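Local coordinates for GMP reductase (PDB 6JIG), which probably catalyses the NADPH-dependent deamination of GMP to IMP, and also binds guanine nucleotides in a regulatory pair of CBS domains, at residues R38-V43 / S283-A288; A378-A383 / G438-I443; Q95-E100 / Y205-S210. The protein carries 1 engineered substitution. One frame throughout, in Å; residues are numbered along the deposited sequence.

Interactions 1 and 2 belong to the catalytic barrel and lie on opposite sides of the chain's centre, whereas interaction 3 is in the CBS region, its centre about 27 Å from that of either. All three are partly buried, and no structural element is shared among them. In interaction 1 one buried carboxylate at the start of a barrel strand gathers donors from a hairpin. Interaction 2 also relies on a carboxylate, but a less buried one facing the first turn of a helix, with a water beside it. Interaction 3 is largely apolar, joined by two backbone bonds, and is the contact that touches a bound GMP directly.

Interaction 1: R38-V43 / S283-A288; sequences RLSRNV and SVDIIA
Asp285 and Asn42 each carry CG anti to the carbonyl carbon, beside the backbone N (chi1 -83° and -56°), and these torsions send carboxylate and amide toward each other from the two segments. The side chains cross at about a right angle, yet the bond from Asn42 ND2 to Asp285 OD1, 2.8 Å, is nearly straight (173°) and uses the syn lone pair of that oxygen. The other oxygen has two donors. Asn42 N reaches the syn lone pair of Asp285 OD2 at 2.7 Å, while Ser40 OG takes the anti lone pair of Asp285 OD2 at 2.8 Å. Both oxygens are therefore gripped and the carboxylate is fixed in rotation.

The donors sit on the tight link of a hairpin: Ser40 to Val43 forms a type I turn, and Leu39 and Ser40 both face Val43 in a classic beta bulge. Beside the polar group, Ile287 CD1 packs on Leu39 CG at 3.9 Å, the two side chains roughly perpendicular, and Val255 of the neighbouring barrel strand extends this apolar patch. Strand 285-291 is the fifth of the TIM barrel, so the two-stranded hairpin rests on the N-terminal end of the barrel. The side chain of Arg41 leads away from Asp285, its NH1 bonded to Arg344 O.

Asp285 is buried and receives three hydrogen bonds, none from a cation; Arg38 NH2 is 6.9 Å from Asp285 OD2, too far to pair. These neutral donors would be expected to stabilise the ionised carboxylate, with the acid of Asp306, which Asp285 touches, probably acting the other way.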
loop_
_atom_site.group_PDB
_atom_site.type_symbol
_atom_site.label_atom_id
_atom_site.label_comp_id
_atom_site.label_asym_id
_atom_site.label_seq_id
_atom_site.Cartn_x
_atom_site.Cartn_y
_atom_site.Cartn_z
ATOM N N ARG A 38 35.209 -31.793 4.277
ATOM C CA ARG A 38 35.086 -32.527 5.529
ATOM C C ARG A 38 33.990 -31.911 6.382
ATOM O O ARG A 38 33.956 -30.688 6.587
ATOM C CB ARG A 38 36.405 -32.534 6.299
ATOM C CG ARG A 38 37.577 -33.073 5.484
ATOM C CD ARG A 38 38.726 -33.517 6.371
ATOM N NE ARG A 38 38.502 -34.870 6.863
ATOM C CZ ARG A 38 39.003 -35.973 6.307
ATOM N NH1 ARG A 38 39.780 -35.900 5.229
ATOM N NH2 ARG A 38 38.721 -37.156 6.837
ATOM N N LEU A 39 33.083 -32.759 6.848
ATOM C CA LEU A 39 32.127 -32.355 7.863
ATOM C C LEU A 39 32.791 -32.280 9.229
ATOM O O LEU A 39 32.544 -31.345 10.006
ATOM C CB LEU A 39 30.973 -33.348 7.883
ATOM C CG LEU A 39 29.976 -33.141 9.011
ATOM C CD1 LEU A 39 29.164 -31.870 8.750
ATOM C CD2 LEU A 39 29.072 -34.356 9.140
ATOM N N SER A 40 33.633 -33.264 9.531
ATOM C CA SER A 40 34.356 -33.362 10.787
ATOM C C SER A 40 35.651 -34.113 10.497
ATOM O O SER A 40 35.915 -34.501 9.354
ATOM C CB SER A 40 33.524 -34.075 11.863
ATOM O OG SER A 40 32.928 -35.254 11.351
ATOM N N ARG A 41 36.454 -34.328 11.543
ATOM C CA ARG A 41 37.798 -34.883 11.360
ATOM C C ARG A 41 37.769 -36.157 10.522
ATOM O O ARG A 41 38.631 -36.365 9.660
ATOM C CB ARG A 41 38.448 -35.171 12.714
ATOM C CG ARG A 41 39.051 -33.995 13.500
ATOM C CD ARG A 41 39.909 -34.580 14.636
ATOM N NE ARG A 41 40.210 -33.686 15.754
ATOM C CZ ARG A 41 41.234 -32.829 15.791
ATOM N NH1 ARG A 41 42.071 -32.706 14.759
ATOM N NH2 ARG A 41 41.422 -32.077 16.868
ATOM N N ASN A 42 36.771 -37.010 10.737
ATOM C CA ASN A 42 36.758 -38.314 10.083
ATOM C C ASN A 42 35.570 -38.512 9.146
ATOM O O ASN A 42 35.264 -39.652 8.789
ATOM C CB ASN A 42 36.809 -39.412 11.147
ATOM C CG ASN A 42 38.012 -39.261 12.053
ATOM O OD1 ASN A 42 39.146 -39.404 11.608
ATOM N ND2 ASN A 42 37.775 -38.926 13.317
ATOM N N VAL A 43 34.899 -37.440 8.712
ATOM C CA VAL A 43 33.735 -37.575 7.835
ATOM C C VAL A 43 33.892 -36.633 6.650
ATOM O O VAL A 43 33.939 -35.410 6.830
ATOM C CB VAL A 43 32.414 -37.291 8.567
ATOM C CG1 VAL A 43 31.246 -37.424 7.604
ATOM C CG2 VAL A 43 32.243 -38.245 9.753
ATOM N N SER A 283 32.776 -43.799 19.418
ATOM C CA SER A 283 32.982 -44.415 18.120
ATOM C C SER A 283 32.595 -43.507 16.962
ATOM O O SER A 283 32.862 -43.873 15.815
ATOM C CB SER A 283 32.183 -45.710 18.021
ATOM O OG SER A 283 30.820 -45.472 18.341
ATOM N N VAL A 284 31.972 -42.349 17.213
ATOM C CA VAL A 284 31.610 -41.438 16.130
ATOM C C VAL A 284 32.138 -40.041 16.438
ATOM O O VAL A 284 32.335 -39.665 17.598
ATOM C CB VAL A 284 30.082 -41.381 15.866
ATOM C CG1 VAL A 284 29.514 -42.787 15.563
ATOM C CG2 VAL A 284 29.352 -40.729 17.020
ATOM N N ASP A 285 32.387 -39.282 15.374
ATOM C CA ASP A 285 32.832 -37.901 15.520
ATOM C C ASP A 285 31.820 -37.086 16.318
ATOM O O ASP A 285 30.605 -37.236 16.156
ATOM C CB ASP A 285 33.039 -37.272 14.147
ATOM C CG ASP A 285 34.397 -37.598 13.546
ATOM O OD1 ASP A 285 35.143 -38.423 14.121
ATOM O OD2 ASP A 285 34.707 -37.034 12.482
ATOM N N ILE A 286 32.336 -36.212 17.174
ATOM C CA ILE A 286 31.532 -35.337 18.016
ATOM C C ILE A 286 31.739 -33.910 17.514
ATOM O O ILE A 286 32.842 -33.363 17.619
ATOM C CB ILE A 286 31.918 -35.455 19.496
ATOM C CG1 ILE A 286 31.920 -36.927 19.948
ATOM C CG2 ILE A 286 30.954 -34.638 20.368
ATOM C CD1 ILE A 286 30.584 -37.627 19.754
ATOM N N ILE A 287 30.673 -33.316 16.982
ATOM C CA ILE A 287 30.642 -31.915 16.555
ATOM C C ILE A 287 29.975 -31.113 17.662
ATOM O O ILE A 287 29.080 -31.624 18.356
ATOM C CB ILE A 287 29.895 -31.782 15.213
ATOM C CG1 ILE A 287 30.595 -32.640 14.146
ATOM C CG2 ILE A 287 29.797 -30.284 14.741
ATOM C CD1 ILE A 287 29.800 -32.807 12.861
ATOM N N ALA A 288 30.425 -29.871 17.870
ATOM C CA ALA A 288 29.886 -29.064 18.958
ATOM C C ALA A 288 29.751 -27.608 18.525
ATOM O O ALA A 288 30.544 -27.106 17.732
ATOM C CB ALA A 288 30.764 -29.124 20.206
#

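Interaction 2: A378-A383 / G438-I443; sequences AGTDEA and GPVGPI
Glu382 presents its carboxylate to the first turn of helix 440-457, while Asp381 N holds Gly438, two residues before the helix. The contact thus joins the loop that follows the eighth strand of the TIM barrel to the start of a long helix beyond the intervening excursion of 54 residues. Val440 N donates to Glu382 OE1 at 2.8 Å, approaching on the syn side but 31° out of the carboxylate plane. A bend at chi2 (85°) swings the carboxylate back over Val440, so that CB of that residue lies 3.5 Å from Glu382 OE1. A water that donates to Glu382 OE2 accepts from Gly441 N at 2.9 Å, and two successive amides of the helix start are served by the one side chain, directly or through solvent. The negative charge there would probably be favoured by the helix dipole.

One step back, Asp381 N bonds to Gly438 O at 2.7 Å, coming from above the carbonyl plane rather than along a lone pair. Asp381 runs alongside Pro439, pointing the same way, with OD2 3.6 Å from Pro439 CD. Gly438 itself has backbone angles that demand the absence of a side chain. Thr380 sends CG2 against Ile443 CD1 at 3.6 Å, and its CB and OG1 border Val440; Met62 and Ala65 of helix 60-68 pack on Val440 too.

Within the loop Ala383 N bonds to Thr380 O at 3.1 Å, and further partners lie around it. Thr380 OG1 is bonded to Leu377 O, and Lys396 NZ donates to both Thr380 O and Ala383 O.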
loop_
_atom_site.group_PDB
_atom_site.type_symbol
_atom_site.label_atom_id
_atom_site.label_comp_id
_atom_site.label_asym_id
_atom_site.label_seq_id
_atom_site.Cartn_x
_atom_site.Cartn_y
_atom_site.Cartn_z
ATOM N N ALA A 378 13.837 -25.010 4.036
ATOM C CA ALA A 378 12.484 -25.110 4.562
ATOM C C ALA A 378 11.486 -24.931 3.425
ATOM O O ALA A 378 11.778 -24.294 2.408
ATOM C CB ALA A 378 12.258 -24.065 5.656
ATOM N N GLY A 379 10.310 -25.529 3.584
ATOM C CA GLY A 379 9.297 -25.454 2.558
ATOM C C GLY A 379 9.550 -26.309 1.340
ATOM O O GLY A 379 8.756 -26.258 0.389
ATOM N N THR A 380 10.635 -27.076 1.313
ATOM C CA THR A 380 10.773 -28.037 0.240
ATOM C C THR A 380 9.879 -29.239 0.526
ATOM O O THR A 380 9.373 -29.417 1.642
ATOM C CB THR A 380 12.231 -28.464 0.077
ATOM O OG1 THR A 380 12.717 -28.981 1.318
ATOM C CG2 THR A 380 13.095 -27.255 -0.329
ATOM N N ASP A 381 9.668 -30.055 -0.511
ATOM C CA ASP A 381 8.880 -31.275 -0.366
ATOM C C ASP A 381 9.353 -32.098 0.825
ATOM O O ASP A 381 8.542 -32.578 1.627
ATOM C CB ASP A 381 8.974 -32.118 -1.638
ATOM C CG ASP A 381 8.211 -31.527 -2.807
ATOM O OD1 ASP A 381 7.638 -30.424 -2.685
ATOM O OD2 ASP A 381 8.193 -32.174 -3.872
ATOM N N GLU A 382 10.671 -32.265 0.958
ATOM C CA GLU A 382 11.231 -33.161 1.959
ATOM C C GLU A 382 11.272 -32.557 3.356
ATOM O O GLU A 382 11.454 -33.300 4.326
ATOM C CB GLU A 382 12.642 -33.592 1.540
ATOM C CG GLU A 382 12.670 -34.497 0.310
ATOM C CD GLU A 382 12.659 -33.730 -1.002
ATOM O OE1 GLU A 382 12.439 -32.493 -0.986
ATOM O OE2 GLU A 382 12.871 -34.364 -2.059
ATOM N N ALA A 383 11.123 -31.243 3.489
ATOM C CA ALA A 383 11.054 -30.650 4.811
ATOM C C ALA A 383 9.791 -31.134 5.523
ATOM O O ALA A 383 8.778 -31.419 4.879
ATOM C CB ALA A 383 11.053 -29.126 4.724
ATOM N N GLY A 438 9.203 -26.904 -3.699
ATOM C CA GLY A 438 9.361 -28.093 -4.509
ATOM C C GLY A 438 10.374 -29.049 -3.910
ATOM O O GLY A 438 10.764 -28.913 -2.750
ATOM N N PRO A 439 10.822 -30.039 -4.684
ATOM C CA PRO A 439 11.806 -30.993 -4.156
ATOM C C PRO A 439 13.140 -30.321 -3.864
ATOM O O PRO A 439 13.553 -29.383 -4.553
ATOM C CB PRO A 439 11.937 -32.028 -5.279
ATOM C CG PRO A 439 11.491 -31.310 -6.511
ATOM C CD PRO A 439 10.421 -30.365 -6.062
ATOM N N VAL A 440 13.821 -30.829 -2.830
ATOM C CA VAL A 440 15.045 -30.189 -2.342
ATOM C C VAL A 440 16.226 -30.458 -3.273
ATOM O O VAL A 440 17.172 -29.665 -3.321
ATOM C CB VAL A 440 15.357 -30.642 -0.901
ATOM C CG1 VAL A 440 15.933 -32.030 -0.893
ATOM C CG2 VAL A 440 16.335 -29.684 -0.227
ATOM N N GLY A 441 16.198 -31.560 -4.021
ATOM C CA GLY A 441 17.285 -31.930 -4.905
ATOM C C GLY A 441 17.720 -30.854 -5.885
ATOM O O GLY A 441 18.886 -30.444 -5.908
ATOM N N PRO A 442 16.797 -30.382 -6.727
ATOM C CA PRO A 442 17.166 -29.314 -7.676
ATOM C C PRO A 442 17.658 -28.050 -6.991
ATOM O O PRO A 442 18.524 -27.352 -7.536
ATOM C CB PRO A 442 15.866 -29.060 -8.454
ATOM C CG PRO A 442 15.064 -30.316 -8.295
ATOM C CD PRO A 442 15.418 -30.865 -6.935
ATOM N N ILE A 443 17.117 -27.733 -5.815
ATOM C CA ILE A 443 17.555 -26.552 -5.076
ATOM C C ILE A 443 18.996 -26.713 -4.613
ATOM O O ILE A 443 19.815 -25.793 -4.753
ATOM C CB ILE A 443 16.602 -26.293 -3.898
ATOM C CG1 ILE A 443 15.288 -25.709 -4.405
ATOM C CG2 ILE A 443 17.223 -25.345 -2.898
ATOM C CD1 ILE A 443 14.165 -25.920 -3.450
HETATM O O HOH W 1 14.514 -33.976 -3.859
#

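Interaction 3: Q95-E100 / Y205-S210; sequences QSFLIE and YLVTLS. With 5GP (guanosine-5'-monophosphate), chain C.
Leu98 lays its CD1 over the centre of the Tyr205 ring, 4.1 Å from the centroid of Tyr205 and only 8° off the ring normal, a CH-pi contact to one face. The same ring is met differently at its rim: Glu100 CG lies near the ring plane, 3.6 Å from Tyr205 CE1, and the two side chains run side by side in the same direction, carboxylate and ring planes 44° apart. Leu98 also turns its other methyl, CD2, onto Val207 CG2 at 3.6 Å. CB of Phe97 points away from the other segment, but with CG anti to the backbone N (chi1 180°) the end of the ring comes back obliquely toward Val207 CG1, and Val182 of helix 179-189 packs on both residues.

Two backbone bonds link the segments, Ile99 N to Leu206 O at 2.9 Å and Leu206 N to Ile99 O at 3.3 Å. They attach the short, weakly bonded strand 99-100 alongside strand 203-208, which pairs on with strand 193-197 in an antiparallel sheet, within the CBS pair (Bateman module) that forms the regulatory part of the enzyme. A water bridges Phe97 O and Thr208 N further along.

Ile99 and Leu206 face away from the Tyr205 side and line the GMP pocket. Ile99 CD1 is 3.4 Å from GMP O2', its CG2 touches the guanine near N7, and Leu206 CD2 packs against the base beside the amino nitrogen N2, in van der Waals contact. Past the strand, Thr208 is the N-cap of helix 209-216, its OG1 bonded to Asp211 N. In the first turn, Ser210 OG donates to GMP O1P at 2.8 Å, and Asp211 also bonds the nucleotide.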
loop_
_atom_site.group_PDB
_atom_site.type_symbol
_atom_site.label_atom_id
_atom_site.label_comp_id
_atom_site.label_asym_id
_atom_site.label_seq_id
_atom_site.Cartn_x
_atom_site.Cartn_y
_atom_site.Cartn_z
ATOM N N GLN A 95 18.410 -47.316 1.686
ATOM C CA GLN A 95 19.166 -48.125 0.741
ATOM C C GLN A 95 20.324 -48.773 1.485
ATOM O O GLN A 95 20.694 -48.349 2.578
ATOM C CB GLN A 95 19.675 -47.290 -0.439
ATOM C CG GLN A 95 20.545 -46.115 -0.033
ATOM C CD GLN A 95 20.647 -45.092 -1.136
ATOM O OE1 GLN A 95 19.669 -44.395 -1.446
ATOM N NE2 GLN A 95 21.813 -45.015 -1.764
ATOM N N SER A 96 20.893 -49.810 0.875
ATOM C CA SER A 96 21.990 -50.545 1.492
ATOM C C SER A 96 22.666 -51.373 0.407
ATOM O O SER A 96 22.207 -51.419 -0.729
ATOM C CB SER A 96 21.489 -51.438 2.634
ATOM O OG SER A 96 22.568 -51.899 3.425
ATOM N N PHE A 97 23.769 -52.026 0.761
ATOM C CA PHE A 97 24.317 -53.043 -0.140
ATOM C C PHE A 97 23.752 -54.386 0.308
ATOM O O PHE A 97 22.908 -54.973 -0.375
ATOM C CB PHE A 97 25.844 -53.031 -0.160
ATOM C CG PHE A 97 26.423 -54.074 -1.079
ATOM C CD1 PHE A 97 26.053 -54.111 -2.413
ATOM C CD2 PHE A 97 27.300 -55.035 -0.604
ATOM C CE1 PHE A 97 26.560 -55.086 -3.278
ATOM C CE2 PHE A 97 27.814 -56.007 -1.462
ATOM C CZ PHE A 97 27.441 -56.025 -2.802
ATOM N N LEU A 98 24.176 -54.857 1.474
ATOM C CA LEU A 98 23.568 -56.022 2.109
ATOM C C LEU A 98 22.459 -55.533 3.033
ATOM O O LEU A 98 22.727 -54.840 4.020
ATOM C CB LEU A 98 24.604 -56.824 2.893
ATOM C CG LEU A 98 25.808 -57.400 2.144
ATOM C CD1 LEU A 98 26.615 -58.279 3.097
ATOM C CD2 LEU A 98 25.374 -58.198 0.945
ATOM N N ILE A 99 21.216 -55.877 2.712
ATOM C CA ILE A 99 20.095 -55.519 3.575
ATOM C C ILE A 99 20.058 -56.492 4.745
ATOM O O ILE A 99 19.857 -57.699 4.556
ATOM C CB ILE A 99 18.767 -55.534 2.806
ATOM C CG1 ILE A 99 18.842 -54.605 1.596
ATOM C CG2 ILE A 99 17.622 -55.129 3.725
ATOM C CD1 ILE A 99 17.733 -54.849 0.571
ATOM N N GLU A 100 20.251 -55.972 5.955
ATOM C CA GLU A 100 20.134 -56.799 7.141
ATOM C C GLU A 100 18.669 -56.914 7.535
ATOM O O GLU A 100 17.870 -56.002 7.302
ATOM C CB GLU A 100 20.957 -56.223 8.295
ATOM C CG GLU A 100 22.465 -56.252 8.057
ATOM C CD GLU A 100 23.276 -55.962 9.320
ATOM O OE1 GLU A 100 22.670 -55.651 10.370
ATOM O OE2 GLU A 100 24.523 -56.043 9.258
ATOM N N TYR A 205 20.861 -62.146 4.379
ATOM C CA TYR A 205 20.777 -60.805 3.804
ATOM C C TYR A 205 19.964 -60.860 2.523
ATOM O O TYR A 205 19.614 -61.934 2.021
ATOM C CB TYR A 205 22.163 -60.215 3.482
ATOM C CG TYR A 205 23.134 -60.202 4.635
ATOM C CD1 TYR A 205 23.080 -59.210 5.611
ATOM C CD2 TYR A 205 24.111 -61.178 4.747
ATOM C CE1 TYR A 205 23.973 -59.209 6.678
ATOM C CE2 TYR A 205 25.006 -61.181 5.796
ATOM C CZ TYR A 205 24.934 -60.200 6.762
ATOM O OH TYR A 205 25.832 -60.223 7.810
ATOM N N LEU A 206 19.695 -59.676 1.973
ATOM C CA LEU A 206 19.132 -59.537 0.640
ATOM C C LEU A 206 19.903 -58.460 -0.104
ATOM O O LEU A 206 20.223 -57.412 0.470
ATOM C CB LEU A 206 17.641 -59.184 0.705
ATOM C CG LEU A 206 17.006 -58.809 -0.633
ATOM C CD1 LEU A 206 16.934 -60.065 -1.526
ATOM C CD2 LEU A 206 15.623 -58.180 -0.417
ATOM N N VAL A 207 20.217 -58.722 -1.373
ATOM C CA VAL A 207 20.764 -57.710 -2.270
ATOM C C VAL A 207 19.762 -57.492 -3.396
ATOM O O VAL A 207 19.301 -58.457 -4.015
ATOM C CB VAL A 207 22.140 -58.113 -2.830
ATOM C CG1 VAL A 207 22.784 -56.923 -3.543
ATOM C CG2 VAL A 207 23.040 -58.637 -1.715
ATOM N N THR A 208 19.419 -56.229 -3.653
ATOM C CA THR A 208 18.437 -55.885 -4.670
ATOM C C THR A 208 19.086 -55.140 -5.826
ATOM O O THR A 208 20.077 -54.419 -5.656
ATOM C CB THR A 208 17.309 -55.016 -4.099
ATOM O OG1 THR A 208 17.815 -53.706 -3.834
ATOM C CG2 THR A 208 16.783 -55.603 -2.824
ATOM N N LEU A 209 18.490 -55.309 -7.004
ATOM C CA LEU A 209 18.966 -54.618 -8.194
ATOM C C LEU A 209 18.936 -53.108 -8.003
ATOM O O LEU A 209 19.841 -52.402 -8.466
ATOM C CB LEU A 209 18.120 -55.030 -9.396
ATOM C CG LEU A 209 18.279 -54.279 -10.709
ATOM C CD1 LEU A 209 19.700 -54.429 -11.237
ATOM C CD2 LEU A 209 17.269 -54.791 -11.716
ATOM N N SER A 210 17.900 -52.595 -7.325
ATOM C CA SER A 210 17.804 -51.151 -7.095
ATOM C C SER A 210 19.050 -50.623 -6.405
ATOM O O SER A 210 19.582 -49.572 -6.774
ATOM C CB SER A 210 16.567 -50.822 -6.250
ATOM O OG SER A 210 15.375 -51.178 -6.922
HETATM P P 5GP C . 12.418 -51.925 -4.493
HETATM O O1P 5GP C . 13.045 -52.238 -5.832
HETATM O O2P 5GP C . 12.403 -53.083 -3.517
HETATM O O3P 5GP C . 11.234 -50.976 -4.496
HETATM O "O5'" 5GP C . 13.520 -51.067 -3.749
HETATM C "C5'" 5GP C . 14.085 -51.601 -2.575
HETATM C "C4'" 5GP C . 14.748 -50.544 -1.752
HETATM O "O4'" 5GP C . 14.270 -50.694 -0.381
HETATM C "C3'" 5GP C . 16.263 -50.720 -1.708
HETATM O "O3'" 5GP C . 16.923 -49.456 -1.637
HETATM C "C2'" 5GP C . 16.459 -51.521 -0.424
HETATM O "O2'" 5GP C . 17.742 -51.443 0.156
HETATM C "C1'" 5GP C . 15.367 -50.938 0.473
HETATM N N9 5GP C . 14.972 -51.865 1.530
HETATM C C8 5GP C . 15.212 -51.666 2.836
HETATM N N7 5GP C . 14.784 -52.731 3.536
HETATM C C5 5GP C . 14.293 -53.632 2.650
HETATM C C6 5GP C . 13.730 -54.892 2.802
HETATM O O6 5GP C . 13.610 -55.388 3.941
HETATM N N1 5GP C . 13.321 -55.564 1.720
HETATM C C2 5GP C . 13.439 -55.039 0.490
HETATM N N2 5GP C . 13.007 -55.771 -0.571
HETATM N N3 5GP C . 13.982 -53.797 0.304
HETATM C C4 5GP C . 14.416 -53.084 1.378
HETATM O O HOH W 2 20.638 -54.486 -1.739
#